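Local coordinates for interleukin 22 (Danio rerio, PDB 4O6K), which is probably an immune-signalling cytokine of the IL-10 family, acting on epithelial and other tissue cells through cell-surface receptors, at residues A[51-56]-A[95-100]. Sequence-based numbering, arbitrary orientation.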
# COMPACT_ATOMS: atom_id res chain seq x y z
N ASN A 51 -2.87 -7.84 -2.43
CA ASN A 51 -2.36 -6.61 -1.83
C ASN A 51 -1.13 -6.09 -2.56
O ASN A 51 -0.87 -4.89 -2.60
CB ASN A 51 -2.05 -6.82 -0.35
CG ASN A 51 -3.30 -6.87 0.51
OD1 ASN A 51 -4.00 -5.87 0.67
ND2 ASN A 51 -3.58 -8.04 1.06
N ALA A 52 -0.36 -7.01 -3.14
CA ALA A 52 0.81 -6.65 -3.92
C ALA A 52 0.43 -5.88 -5.18
O ALA A 52 1.18 -5.03 -5.65
CB ALA A 52 1.61 -7.90 -4.30
N ARG A 53 -0.75 -6.18 -5.71
CA ARG A 53 -1.24 -5.51 -6.90
C ARG A 53 -1.70 -4.11 -6.53
O ARG A 53 -1.55 -3.16 -7.30
CB ARG A 53 -2.37 -6.31 -7.55
CG ARG A 53 -2.55 -6.00 -9.02
CD ARG A 53 -1.31 -6.52 -9.74
NE ARG A 53 -1.13 -5.98 -11.08
CZ ARG A 53 -0.50 -6.63 -12.05
NH1 ARG A 53 0.00 -7.84 -11.82
NH2 ARG A 53 -0.37 -6.08 -13.25
N ILE A 54 -2.29 -3.99 -5.34
CA ILE A 54 -2.68 -2.70 -4.78
C ILE A 54 -1.44 -1.86 -4.49
O ILE A 54 -1.43 -0.64 -4.69
CB ILE A 54 -3.51 -2.88 -3.50
CG1 ILE A 54 -4.84 -3.56 -3.82
CG2 ILE A 54 -3.76 -1.54 -2.82
CD1 ILE A 54 -5.69 -3.87 -2.59
N LEU A 55 -0.38 -2.52 -4.03
CA LEU A 55 0.90 -1.87 -3.76
C LEU A 55 1.45 -1.26 -5.04
O LEU A 55 1.99 -0.15 -5.04
CB LEU A 55 1.90 -2.85 -3.16
CG LEU A 55 3.28 -2.26 -2.84
CD1 LEU A 55 3.15 -1.11 -1.86
CD2 LEU A 55 4.21 -3.33 -2.29
N LYS A 56 1.30 -2.00 -6.14
CA LYS A 56 1.71 -1.54 -7.46
C LYS A 56 1.04 -0.23 -7.82
O LYS A 56 1.68 0.71 -8.29
CB LYS A 56 1.35 -2.59 -8.52
CG LYS A 56 1.71 -2.21 -9.94
CD LYS A 56 1.56 -3.41 -10.86
CE LYS A 56 1.91 -3.06 -12.30
NZ LYS A 56 3.29 -2.50 -12.37
N LYS A 95 2.14 -15.43 -9.79
CA LYS A 95 1.94 -16.03 -11.10
C LYS A 95 0.69 -15.49 -11.78
O LYS A 95 0.70 -15.17 -12.97
CB LYS A 95 1.81 -17.55 -10.94
CG LYS A 95 3.05 -18.23 -10.37
CD LYS A 95 2.84 -19.73 -10.26
CE LYS A 95 4.08 -20.43 -9.72
NZ LYS A 95 5.24 -20.35 -10.65
N HIS A 96 -0.38 -15.37 -11.00
CA HIS A 96 -1.65 -14.87 -11.51
C HIS A 96 -1.72 -13.35 -11.53
O HIS A 96 -1.19 -12.68 -10.64
CB HIS A 96 -2.81 -15.43 -10.67
CG HIS A 96 -4.16 -14.95 -11.11
ND1 HIS A 96 -4.71 -15.33 -12.32
CD2 HIS A 96 -5.06 -14.14 -10.52
CE1 HIS A 96 -5.90 -14.76 -12.45
NE2 HIS A 96 -6.13 -14.04 -11.37
N ASP A 97 -2.40 -12.81 -12.49
CA ASP A 97 -2.64 -11.39 -12.59
C ASP A 97 -3.93 -10.99 -11.91
O ASP A 97 -4.98 -11.19 -12.42
CB ASP A 97 -2.68 -10.96 -14.05
CG ASP A 97 -3.02 -9.50 -14.22
OD1 ASP A 97 -3.02 -8.76 -13.26
OD2 ASP A 97 -3.25 -9.09 -15.34
N TYR A 98 -3.79 -10.39 -10.75
CA TYR A 98 -4.89 -10.02 -9.88
C TYR A 98 -5.48 -8.66 -10.14
O TYR A 98 -6.23 -8.16 -9.35
CB TYR A 98 -4.51 -10.14 -8.43
CG TYR A 98 -4.46 -11.53 -7.87
CD1 TYR A 98 -5.56 -12.14 -7.34
CD2 TYR A 98 -3.31 -12.20 -7.82
CE1 TYR A 98 -5.50 -13.42 -6.83
CE2 TYR A 98 -3.24 -13.48 -7.31
CZ TYR A 98 -4.34 -14.09 -6.80
OH TYR A 98 -4.17 -15.32 -6.30
N SER A 99 -5.13 -8.07 -11.26
CA SER A 99 -5.87 -6.94 -11.74
C SER A 99 -7.37 -7.34 -11.92
O SER A 99 -8.23 -6.53 -11.82
CB SER A 99 -5.22 -6.34 -12.96
OG SER A 99 -3.81 -6.23 -12.86
N SER A 100 -7.68 -8.61 -12.10
CA SER A 100 -9.06 -9.02 -12.33
C SER A 100 -9.79 -9.37 -11.03
O SER A 100 -10.90 -9.89 -11.06
CB SER A 100 -9.10 -10.22 -13.28
OG SER A 100 -8.45 -11.34 -12.72
O HOH W 1 -0.96 -10.32 -9.66
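Arg-53 reaches out from helix 47-62 to lie against an Asx turn, Asp-97 to Ser-99, in the loop that joins helix 76-93 to helix 102-117. In this C-terminal portion of the protein, an all-helical cytokine with a fold highly similar to human IL-22, the contact sets helix 47-62 against a connecting loop at the surface.

Charge comes first. Arg-53 NH1 and Asp-97 OD1 form a long salt bridge at 3.5 Å, in which the oxygen sits over the centre of the guanidinium, well out of its plane. The guanidinium and carboxylate planes are only 28° apart, and no N-H points at the acid. Ser-99 OG covers the same face nearer its rim, 3.2 Å from Arg-53 NE, but the angle is too poor for a hydrogen bond.

Within the loop, Asp-97 OD1 is gripped twice. Ser-99 OG donates to the syn lone pair of Asp-97 OD1 over 2.7 Å, and Ser-99 N reaches Asp-97 OD1 at 3.0 Å from above the carboxylate plane, the bond that closes the turn. The hydroxyl and the acid are thereby fixed together as one polar surface beneath the arginine.

Van der Waals contact is slight: Arg-53 CG lies 4.1 Å from the backbone carbon Tyr-98 C. The chain leaves the helix with CG anti to the backbone N (chi1 -157°), then bends at chi2 (67°), which carries the guanidinium over Asp-97 and Ser-99. The Arg-53 side chain also touches Gln-91 and Val-104 on the helices flanking the loop. With an alanine here, Asp-97 OD1 would probably lose its positive partner and the water its weak bond from NH1.

One water completes the link: it donates to His-96 O at 2.6 Å, accepts from Tyr-98 N at 3.0 Å, and takes a weak bond from Arg-53 NH1 at 3.4 Å.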